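Local coordinates for fibronectin-binding protein (Streptococcus pyogenes, PDB 5A0L) that is a streptococcal surface adhesin whose N-terminal thioester domain mediates covalent binding to the host through an internal thioester bond, at residues V7-P13 against Y61-F67; A30-N34 against L121-L125; N98-I103 against A130-Y134; V126-A130 against A167-I172. All coordinates share one frame; numbering follows the deposited sequence. Where two conformers were deposited one is given.

Contact 1. Residues V7-P13 against Y61-F67; sequences VPNFKSP and YSTTNNF
F10 and F67 both carry CG anti to the carbonyl carbon, chi1 -76° and -66°, and this sends the two rings into the gap between loop 7-13 and segment 61-67. The F67 ring meets S12 with one face. S12 CA stands 3.6 Å from the centroid of the F67 ring in a CH-pi contact, and S12 CB is 3.5 Å from F67 CD1. F10 CB comes to the edge of the same ring, 3.9 Å from F67 CZ. P13 CD touches it obliquely.

The far part of the F10 ring reaches Y61 and N65. F10 CE1 is 3.7 Å from Y61 CD1, and the two ring planes lie 51° apart. On another side of F10, N65 OD1 comes within 3.5 Å of F10 CE2. N65 ND2 gives a 3.0 Å hydrogen bond to S62 O, which helps to hold that amide in place. Y61 OH ends beside P8, 3.4 Å from P8 CA.

The ring of Y20, on strand 19-23, also meets F10. Strand 66-72 belongs to the antiparallel barrel, so the loop is laid against the barrel, at strand 66-72 and Y20. S12 OG is hydrogen-bonded to Y17 O and D14 O, both later in the same loop. N65 ND2 and S12 OG thus find their partners within their own parts of the chain, and the join between the segments depends on aromatic, apolar and CH-pi contact.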
# COMPACT_ATOMS: atom_id res chain seq x y z
N VAL A 7 14.74 7.09 13.01
CA VAL A 7 14.73 6.70 11.59
C VAL A 7 16.13 6.26 11.15
O VAL A 7 17.14 6.73 11.65
CB VAL A 7 14.17 7.78 10.63
CG1 VAL A 7 12.70 8.04 10.93
CG2 VAL A 7 14.99 9.04 10.64
N PRO A 8 16.19 5.37 10.16
CA PRO A 8 17.47 4.95 9.63
C PRO A 8 18.11 6.03 8.74
O PRO A 8 17.44 6.93 8.23
CB PRO A 8 17.11 3.72 8.79
CG PRO A 8 15.68 3.98 8.37
CD PRO A 8 15.06 4.64 9.57
N ASN A 9 19.41 5.94 8.55
CA ASN A 9 20.12 6.83 7.64
C ASN A 9 21.10 6.00 6.80
O ASN A 9 22.22 5.69 7.22
CB ASN A 9 20.85 7.95 8.39
CG ASN A 9 21.47 8.97 7.45
OD1 ASN A 9 21.45 8.82 6.23
ND2 ASN A 9 22.03 10.02 8.02
N PHE A 10 20.66 5.64 5.60
CA PHE A 10 21.43 4.82 4.66
C PHE A 10 21.63 5.61 3.38
O PHE A 10 20.69 6.19 2.86
CB PHE A 10 20.70 3.49 4.38
CG PHE A 10 20.82 2.48 5.51
CD1 PHE A 10 20.09 2.63 6.65
CD2 PHE A 10 21.67 1.41 5.41
CE1 PHE A 10 20.20 1.73 7.70
CE2 PHE A 10 21.78 0.49 6.45
CZ PHE A 10 21.05 0.67 7.60
N LYS A 11 22.82 5.59 2.84
CA LYS A 11 23.11 6.23 1.55
C LYS A 11 23.22 5.16 0.46
O LYS A 11 23.94 4.17 0.58
CB LYS A 11 24.41 7.03 1.60
CG LYS A 11 24.70 7.75 0.28
CD LYS A 11 25.49 9.04 0.45
CE LYS A 11 26.87 8.79 1.01
NZ LYS A 11 27.78 8.18 0.00
N SER A 12 22.43 5.35 -0.60
CA SER A 12 22.45 4.42 -1.71
C SER A 12 23.80 4.45 -2.45
O SER A 12 24.37 5.51 -2.64
CB SER A 12 21.37 4.82 -2.71
OG SER A 12 21.35 3.93 -3.83
N PRO A 13 24.25 3.30 -2.95
CA PRO A 13 25.41 3.37 -3.86
C PRO A 13 25.13 4.03 -5.21
O PRO A 13 26.07 4.38 -5.90
CB PRO A 13 25.78 1.90 -4.10
CG PRO A 13 24.56 1.13 -3.77
CD PRO A 13 23.80 1.92 -2.73
N TYR A 61 17.60 -2.11 8.75
CA TYR A 61 18.93 -2.39 9.32
C TYR A 61 19.46 -3.77 8.92
O TYR A 61 20.49 -4.21 9.43
CB TYR A 61 19.04 -2.13 10.84
CG TYR A 61 18.56 -0.78 11.26
CD1 TYR A 61 19.30 0.38 11.00
CD2 TYR A 61 17.35 -0.64 11.92
CE1 TYR A 61 18.84 1.64 11.39
CE2 TYR A 61 16.89 0.61 12.31
CZ TYR A 61 17.64 1.74 12.04
OH TYR A 61 17.18 3.00 12.43
N SER A 62 18.80 -4.44 7.99
CA SER A 62 19.28 -5.70 7.41
C SER A 62 20.65 -5.49 6.75
O SER A 62 21.07 -4.36 6.48
CB SER A 62 18.31 -6.29 6.35
OG SER A 62 17.07 -6.74 6.91
N THR A 63 21.33 -6.61 6.50
CA THR A 63 22.60 -6.56 5.76
C THR A 63 22.44 -6.33 4.26
O THR A 63 23.42 -6.04 3.59
CB THR A 63 23.40 -7.86 5.93
OG1 THR A 63 22.61 -8.99 5.55
CG2 THR A 63 23.85 -8.00 7.38
N THR A 64 21.21 -6.51 3.78
CA THR A 64 20.78 -6.23 2.43
C THR A 64 19.79 -5.07 2.54
O THR A 64 18.83 -5.15 3.30
CB THR A 64 19.99 -7.46 1.88
OG1 THR A 64 20.81 -8.65 1.89
CG2 THR A 64 19.42 -7.20 0.58
N ASN A 65 20.05 -4.00 1.78
CA ASN A 65 19.21 -2.80 1.81
C ASN A 65 18.61 -2.48 0.44
O ASN A 65 19.27 -2.61 -0.58
CB ASN A 65 20.00 -1.60 2.30
CG ASN A 65 20.67 -1.87 3.65
OD1 ASN A 65 21.89 -1.78 3.76
ND2 ASN A 65 19.91 -2.35 4.62
N ASN A 66 17.37 -2.05 0.46
CA ASN A 66 16.59 -1.75 -0.71
C ASN A 66 16.55 -0.25 -0.96
O ASN A 66 16.09 0.51 -0.10
CB ASN A 66 15.19 -2.33 -0.56
CG ASN A 66 15.18 -3.79 -0.34
OD1 ASN A 66 14.97 -4.30 0.76
ND2 ASN A 66 15.43 -4.52 -1.41
N PHE A 67 16.98 0.16 -2.16
CA PHE A 67 16.96 1.54 -2.56
C PHE A 67 16.01 1.76 -3.75
O PHE A 67 15.77 0.83 -4.52
CB PHE A 67 18.39 2.04 -2.86
CG PHE A 67 19.24 2.08 -1.62
CD1 PHE A 67 19.07 3.07 -0.66
CD2 PHE A 67 20.16 1.07 -1.37
CE1 PHE A 67 19.84 3.07 0.51
CE2 PHE A 67 20.93 1.08 -0.21
CZ PHE A 67 20.76 2.08 0.72

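Contact 2. Residues A30-N34 against L121-L125; sequences ARYHN and LNAIL. With ZN (zinc ion), chain C.
The Y32 ring lies under L121 CB, which sits 3.9 Å from the ring centroid in a CH-pi contact. Here the loop between strands 19-23 and 35-39 of the antiparallel barrel packs on helix 120-135 of the thioester domain. R31 CG covers the opposite face of the Y32 ring, so the ring is held between the two residues.

The phenol reaches past L121 to N122. Y32 OH donates a short hydrogen bond of 2.6 Å to N122 OD1, at a C=O...donor angle of 134° and tilted from the carbonyl plane. The same oxygen accepts from R31 NH2 at 3.3 Å, and weakly from R31 NE. R31 NH1 also forms a salt bridge with E155, and N122 ND2 is hydrogen-bonded to Q160 OE1. R31 and N122 therefore meet at the phenol oxygen, and each has a further partner.

Further along, a water bridges the backbones by donating to both H33 O and L121 O. I124 CG2 lies 3.5 Å from H33 O. I124 CD1 packs on the N34 amide, 3.6 Å from N34 OD1, which takes a hydrogen bond from Q46. The CB of H33 points away from the helix, and its ring stacks with F56. In the conformer described, H33 NE2 binds the zinc ion at 2.2 Å. Five waters complete the six ligands, and one of them donates to A30 O at 2.6 Å.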
# COMPACT_ATOMS: atom_id res chain seq x y z
N ALA A 30 3.94 -13.33 10.40
CA ALA A 30 4.39 -13.19 9.01
C ALA A 30 3.38 -12.50 8.11
O ALA A 30 3.74 -12.01 7.03
CB ALA A 30 4.73 -14.56 8.45
N ARG A 31 2.12 -12.47 8.53
CA ARG A 31 1.07 -11.80 7.76
C ARG A 31 1.25 -10.27 7.67
O ARG A 31 0.68 -9.62 6.80
CB ARG A 31 -0.32 -12.12 8.33
CG ARG A 31 -0.60 -11.62 9.74
CD ARG A 31 -2.01 -11.99 10.13
NE ARG A 31 -2.29 -11.58 11.49
CZ ARG A 31 -2.06 -12.31 12.57
NH1 ARG A 31 -1.51 -13.53 12.48
NH2 ARG A 31 -2.36 -11.81 13.77
N TYR A 32 2.01 -9.70 8.61
CA TYR A 32 2.15 -8.26 8.71
C TYR A 32 3.44 -7.72 8.11
O TYR A 32 4.49 -8.34 8.20
CB TYR A 32 2.08 -7.78 10.15
CG TYR A 32 0.77 -8.04 10.86
CD1 TYR A 32 -0.46 -7.74 10.27
CD2 TYR A 32 0.75 -8.52 12.15
CE1 TYR A 32 -1.66 -7.93 10.92
CE2 TYR A 32 -0.45 -8.74 12.80
CZ TYR A 32 -1.65 -8.43 12.18
OH TYR A 32 -2.81 -8.70 12.84
N HIS A 33 3.30 -6.55 7.51
CA HIS A 33 4.39 -5.71 7.09
C HIS A 33 4.04 -4.26 7.42
O HIS A 33 2.84 -3.91 7.56
CB HIS A 33 4.69 -5.85 5.58
CG HIS A 33 5.04 -7.24 5.17
ND1 HIS A 33 4.10 -8.16 4.78
CD2 HIS A 33 6.22 -7.89 5.16
CE1 HIS A 33 4.68 -9.30 4.50
NE2 HIS A 33 5.97 -9.18 4.74
N ASN A 34 5.04 -3.39 7.52
CA ASN A 34 4.79 -1.97 7.72
C ASN A 34 5.89 -1.22 7.00
O ASN A 34 6.94 -0.90 7.56
CB ASN A 34 4.70 -1.65 9.21
CG ASN A 34 4.26 -0.23 9.44
OD1 ASN A 34 4.22 0.59 8.52
ND2 ASN A 34 3.87 0.06 10.66
N LEU A 121 -1.74 -2.38 12.14
CA LEU A 121 -1.19 -3.41 11.25
C LEU A 121 -2.28 -4.09 10.45
O LEU A 121 -2.05 -4.51 9.31
CB LEU A 121 -0.36 -4.42 12.05
CG LEU A 121 0.98 -3.88 12.57
CD1 LEU A 121 1.58 -4.79 13.65
CD2 LEU A 121 1.98 -3.66 11.45
N ASN A 122 -3.46 -4.25 11.05
CA ASN A 122 -4.61 -4.78 10.31
C ASN A 122 -5.13 -3.80 9.24
O ASN A 122 -5.61 -4.24 8.19
CB ASN A 122 -5.74 -5.16 11.26
CG ASN A 122 -5.41 -6.36 12.12
OD1 ASN A 122 -4.66 -7.24 11.71
ND2 ASN A 122 -5.98 -6.39 13.34
N ALA A 123 -5.06 -2.51 9.54
CA ALA A 123 -5.52 -1.48 8.61
C ALA A 123 -4.58 -1.45 7.40
O ALA A 123 -5.03 -1.28 6.24
CB ALA A 123 -5.60 -0.15 9.30
N ILE A 124 -3.28 -1.54 7.66
CA ILE A 124 -2.29 -1.65 6.56
C ILE A 124 -2.61 -2.90 5.73
O ILE A 124 -2.61 -2.84 4.50
CB ILE A 124 -0.87 -1.69 7.16
CG1 ILE A 124 -0.49 -0.33 7.74
CG2 ILE A 124 0.15 -2.11 6.11
CD1 ILE A 124 0.74 -0.35 8.62
N LEU A 125 -2.88 -4.01 6.38
CA LEU A 125 -3.15 -5.25 5.67
C LEU A 125 -4.38 -5.13 4.78
O LEU A 125 -4.37 -5.61 3.62
CB LEU A 125 -3.26 -6.40 6.66
CG LEU A 125 -3.49 -7.78 6.11
CD1 LEU A 125 -2.40 -8.19 5.12
CD2 LEU A 125 -3.55 -8.76 7.31
ZN ZN C . 7.32 -10.90 4.67
O HOH W 1 5.89 -12.29 5.56
O HOH W 2 0.38 -5.19 7.79
O HOH W 3 8.59 -12.65 4.57
O HOH W 4 6.86 -11.46 2.71
O HOH W 5 8.11 -10.64 6.62
O HOH W 6 8.98 -9.92 3.88

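Contact 3. Residues N98-I103 against A130-Y134; sequences NILNVI and AIWYY
Y134 reaches from helix 120-135 across to helix 92-105. Its CB lies 4.0 Å from I99 CG1. Beyond CB, N98 and V102 approach the ring from the same side of its plane. V102 CG2 comes near the CD2-CE2 edge, 3.7 Å from Y134 CE2. N98 ND2 comes near CE1, with Y134 CE1 and N98 ND2 3.4 Å apart. N98 CB stands over the ring face, 3.8 Å from the Y134 ring centroid, and makes a CH-pi contact. The N98 amide follows the ring at a shallow tilt, with the two planes 29° apart. At the tip, Y134 OH comes near N98 CG. The opposite face of the ring is taken by Y133 CD2 from the same helix, so the phenol is packed on both sides.

One turn back along helix 120-135 the contact is purely aliphatic. A130 CB is 3.7 Å from V102 CG1. I131 CD1 reaches between V102 CG1 and I103 CD1, 3.6 Å from each. I131 was modelled in two conformers, so these last distances hold for one of them. V102 serves both levels, because its CG1 is anti to the backbone N, chi1 166°, and faces A130 and I131 while CG2 goes to Y134.

The two helices run antiparallel, the axes of 98-103 and 130-134 lying 10.0 Å apart. L204 of strand 203-205 touches I99, I103 and I131, so the pair packs against the barrel. The segments meet through van der Waals and CH-pi contact, with the N98 amide as the polar group laid against the phenol.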
# COMPACT_ATOMS: atom_id res chain seq x y z
N ASN A 98 -9.03 5.35 -9.16
CA ASN A 98 -9.28 4.21 -8.33
C ASN A 98 -8.23 4.06 -7.24
O ASN A 98 -8.54 3.90 -6.06
CB ASN A 98 -9.41 2.93 -9.15
CG ASN A 98 -10.69 2.84 -9.92
OD1 ASN A 98 -11.71 3.45 -9.58
ND2 ASN A 98 -10.67 2.02 -10.94
N ILE A 99 -6.96 4.13 -7.63
CA ILE A 99 -5.88 3.95 -6.67
C ILE A 99 -5.84 5.13 -5.69
O ILE A 99 -5.66 4.88 -4.46
CB ILE A 99 -4.56 3.73 -7.40
CG1 ILE A 99 -4.57 2.31 -8.06
CG2 ILE A 99 -3.35 3.90 -6.48
CD1 ILE A 99 -3.50 2.05 -9.06
N LEU A 100 -5.98 6.36 -6.18
CA LEU A 100 -5.97 7.50 -5.26
C LEU A 100 -7.06 7.39 -4.20
O LEU A 100 -6.83 7.68 -3.03
CB LEU A 100 -6.10 8.81 -6.01
CG LEU A 100 -5.00 9.23 -6.95
CD1 LEU A 100 -5.35 10.52 -7.65
CD2 LEU A 100 -3.69 9.35 -6.26
N ASN A 101 -8.27 6.97 -4.62
CA ASN A 101 -9.36 6.88 -3.68
C ASN A 101 -9.18 5.74 -2.69
O ASN A 101 -9.58 5.87 -1.52
CB ASN A 101 -10.71 6.86 -4.39
CG ASN A 101 -11.18 8.24 -4.79
OD1 ASN A 101 -11.87 8.92 -4.01
ND2 ASN A 101 -10.80 8.70 -5.98
N VAL A 102 -8.58 4.62 -3.11
CA VAL A 102 -8.24 3.58 -2.16
C VAL A 102 -7.31 4.09 -1.05
O VAL A 102 -7.56 3.91 0.15
CB VAL A 102 -7.61 2.36 -2.85
CG1 VAL A 102 -6.96 1.42 -1.84
CG2 VAL A 102 -8.66 1.63 -3.67
N ILE A 103 -6.24 4.76 -1.46
CA ILE A 103 -5.25 5.22 -0.48
C ILE A 103 -5.88 6.28 0.44
O ILE A 103 -5.64 6.24 1.66
CB ILE A 103 -3.97 5.73 -1.17
CG1 ILE A 103 -3.22 4.59 -1.87
CG2 ILE A 103 -3.09 6.48 -0.23
CD1 ILE A 103 -2.61 3.59 -0.94
N ALA A 130 -6.50 -4.05 -0.92
CA ALA A 130 -7.23 -3.23 -1.86
C ALA A 130 -6.31 -2.72 -2.96
O ALA A 130 -6.72 -2.61 -4.14
CB ALA A 130 -7.92 -2.08 -1.14
N ILE A 131 -5.07 -2.41 -2.62
CA ILE A 131 -4.12 -1.97 -3.65
C ILE A 131 -3.84 -3.11 -4.65
O ILE A 131 -3.84 -2.89 -5.87
CB ILE A 131 -2.81 -1.40 -3.03
CG1 ILE A 131 -3.12 -0.04 -2.37
CG2 ILE A 131 -1.69 -1.28 -4.07
CD1 ILE A 131 -3.65 1.02 -3.31
N TRP A 132 -3.64 -4.32 -4.16
CA TRP A 132 -3.37 -5.46 -5.03
C TRP A 132 -4.56 -5.80 -5.91
O TRP A 132 -4.37 -6.32 -7.03
CB TRP A 132 -2.94 -6.65 -4.20
CG TRP A 132 -1.55 -6.58 -3.64
CD1 TRP A 132 -0.49 -5.92 -4.16
CD2 TRP A 132 -1.07 -7.26 -2.48
NE1 TRP A 132 0.64 -6.14 -3.41
CE2 TRP A 132 0.30 -6.95 -2.36
CE3 TRP A 132 -1.67 -8.07 -1.52
CZ2 TRP A 132 1.09 -7.48 -1.34
CZ3 TRP A 132 -0.88 -8.58 -0.50
CH2 TRP A 132 0.48 -8.27 -0.42
N TYR A 133 -5.78 -5.51 -5.47
CA TYR A 133 -6.95 -5.65 -6.34
C TYR A 133 -6.74 -4.84 -7.62
O TYR A 133 -7.13 -5.29 -8.72
CB TYR A 133 -8.19 -5.17 -5.57
CG TYR A 133 -9.48 -5.26 -6.35
CD1 TYR A 133 -10.17 -6.46 -6.43
CD2 TYR A 133 -10.05 -4.13 -6.93
CE1 TYR A 133 -11.40 -6.52 -7.12
CE2 TYR A 133 -11.26 -4.18 -7.61
CZ TYR A 133 -11.92 -5.39 -7.71
OH TYR A 133 -13.12 -5.44 -8.39
N TYR A 134 -6.12 -3.68 -7.51
CA TYR A 134 -5.88 -2.83 -8.67
C TYR A 134 -4.53 -3.03 -9.34
O TYR A 134 -4.43 -2.88 -10.56
CB TYR A 134 -6.10 -1.35 -8.32
CG TYR A 134 -7.55 -0.98 -8.12
CD1 TYR A 134 -8.44 -0.96 -9.21
CD2 TYR A 134 -8.07 -0.71 -6.86
CE1 TYR A 134 -9.77 -0.68 -9.03
CE2 TYR A 134 -9.42 -0.38 -6.70
CZ TYR A 134 -10.27 -0.39 -7.78
OH TYR A 134 -11.59 -0.08 -7.66

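Contact 4. Residues V126-A130 against A167-I172; sequences VTQNA and ALKKLI
V126 opens the contact with its CG1. That methyl is anti to the backbone N, chi1 169°, and is directed at helix 158-172. It meets L171 CD1, with V126 CG1 at 3.9 Å, and also touches L168 CB and A167 CB. The carbonyl of V126 takes part as well, since V126 O lies 3.7 Å from L168 CD1.

The CB of T127 points away from helix 158-172, and T127 touches L171 CD1 through its CA. Its OG1 is hydrogen-bonded to A123 O and to Y107 N, which satisfies the hydroxyl. The CB of Q128 points away too, and its NE2 is hydrogen-bonded to the backbone O of C49, probably the thioester cysteine. N129 offers CB to L168 CD1, while its ND2 bonds back to L125 O.

A130 closes the segment, one helical turn after V126. Its CB meets three side chains of the other helix. L171 CB is 3.8 Å from A130 CB, L168 CD1 is 3.9 Å from it, and I172 CG2 is 4.0 Å from it. The CA atoms of A130 and I172 are 6.0 Å apart, and those of V126 and L168 5.9 Å.

The axes of segments 126-130 and 167-172 cross at -33°, with a closest approach of 9.4 Å. Helix 120-135 is thus packed between neighbours: helix 158-172 takes the V126 and A130 side, strand 45-49 touches T127 and Q128 through Y48, and helix 92-105 reaches A130 through V102.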
# COMPACT_ATOMS: atom_id res chain seq x y z
N VAL A 126 -5.45 -4.53 5.29
CA VAL A 126 -6.64 -4.29 4.47
C VAL A 126 -6.32 -3.41 3.27
O VAL A 126 -6.68 -3.73 2.13
CB VAL A 126 -7.77 -3.69 5.31
CG1 VAL A 126 -8.91 -3.18 4.45
CG2 VAL A 126 -8.28 -4.71 6.31
N THR A 127 -5.65 -2.30 3.51
CA THR A 127 -5.36 -1.36 2.45
C THR A 127 -4.47 -2.01 1.40
O THR A 127 -4.66 -1.81 0.19
CB THR A 127 -4.71 -0.09 3.00
OG1 THR A 127 -5.53 0.46 4.06
CG2 THR A 127 -4.54 0.96 1.96
N GLN A 128 -3.50 -2.79 1.86
CA GLN A 128 -2.59 -3.50 0.96
C GLN A 128 -3.36 -4.44 0.04
O GLN A 128 -3.04 -4.55 -1.16
CB GLN A 128 -1.58 -4.29 1.81
CG GLN A 128 -0.56 -5.09 0.98
CD GLN A 128 0.34 -4.19 0.19
OE1 GLN A 128 1.33 -3.66 0.71
NE2 GLN A 128 -0.02 -3.97 -1.09
N ASN A 129 -4.35 -5.13 0.57
CA ASN A 129 -5.16 -6.01 -0.26
C ASN A 129 -5.98 -5.22 -1.29
O ASN A 129 -6.11 -5.67 -2.44
CB ASN A 129 -6.06 -6.90 0.59
CG ASN A 129 -5.36 -8.15 1.04
OD1 ASN A 129 -5.34 -9.13 0.30
ND2 ASN A 129 -4.73 -8.12 2.19
N ALA A 130 -6.50 -4.05 -0.92
CA ALA A 130 -7.23 -3.23 -1.86
C ALA A 130 -6.31 -2.72 -2.96
O ALA A 130 -6.72 -2.61 -4.14
CB ALA A 130 -7.92 -2.08 -1.14
N ALA A 167 -14.41 -3.05 5.65
CA ALA A 167 -13.58 -1.99 5.11
C ALA A 167 -13.09 -2.36 3.70
O ALA A 167 -13.10 -1.53 2.79
CB ALA A 167 -12.42 -1.66 6.02
N LEU A 168 -12.61 -3.59 3.57
CA LEU A 168 -12.08 -4.02 2.27
C LEU A 168 -13.16 -3.92 1.16
O LEU A 168 -12.89 -3.43 0.06
CB LEU A 168 -11.51 -5.43 2.39
CG LEU A 168 -10.87 -5.97 1.12
CD1 LEU A 168 -9.81 -5.05 0.56
CD2 LEU A 168 -10.29 -7.36 1.41
N LYS A 169 -14.38 -4.35 1.48
CA LYS A 169 -15.46 -4.26 0.51
C LYS A 169 -15.69 -2.81 0.06
O LYS A 169 -15.89 -2.54 -1.12
CB LYS A 169 -16.75 -4.80 1.11
CG LYS A 169 -16.76 -6.28 1.35
CD LYS A 169 -18.09 -6.69 1.99
CE LYS A 169 -18.06 -8.13 2.39
NZ LYS A 169 -19.28 -8.48 3.17
N LYS A 170 -15.65 -1.87 1.01
CA LYS A 170 -15.86 -0.47 0.66
C LYS A 170 -14.74 0.05 -0.22
O LYS A 170 -14.96 0.85 -1.15
CB LYS A 170 -16.04 0.39 1.92
CG LYS A 170 -17.30 0.05 2.73
CD LYS A 170 -17.41 0.83 4.04
CE LYS A 170 -18.49 0.28 4.98
NZ LYS A 170 -18.33 1.02 6.27
N LEU A 171 -13.51 -0.35 0.07
CA LEU A 171 -12.35 0.12 -0.65
C LEU A 171 -12.34 -0.32 -2.11
O LEU A 171 -11.80 0.41 -2.94
CB LEU A 171 -11.04 -0.27 0.03
CG LEU A 171 -10.71 0.40 1.35
CD1 LEU A 171 -9.49 -0.27 1.99
CD2 LEU A 171 -10.45 1.89 1.17
N ILE A 172 -12.86 -1.52 -2.40
CA ILE A 172 -12.79 -2.06 -3.76
C ILE A 172 -14.08 -1.83 -4.55
O ILE A 172 -14.18 -2.26 -5.71
CB ILE A 172 -12.37 -3.54 -3.78
CG1 ILE A 172 -13.42 -4.45 -3.11
CG2 ILE A 172 -10.99 -3.71 -3.14
CD1 ILE A 172 -13.12 -5.93 -3.21

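Contacts 3 and 4 are buried in the helical part of the domain, while contacts 1 and 2 are only partly buried. Helix 120-135 takes part in contacts 2, 4 and 3, and along its length meets in turn a barrel loop, helix 158-172 and helix 92-105. A130 is common to contacts 3 and 4, which also touch through V102 and L171. Contact 1 is the outlier. It joins the N-terminal loop to the start of strand 66-72, on the opposite side of the chain's centre from contact 4. Chemistry follows place: aliphatic in contact 4, largely aromatic and apolar in contacts 1 and 3, mixed in contact 2, where ring packing joins hydrogen bonds and a bridging water.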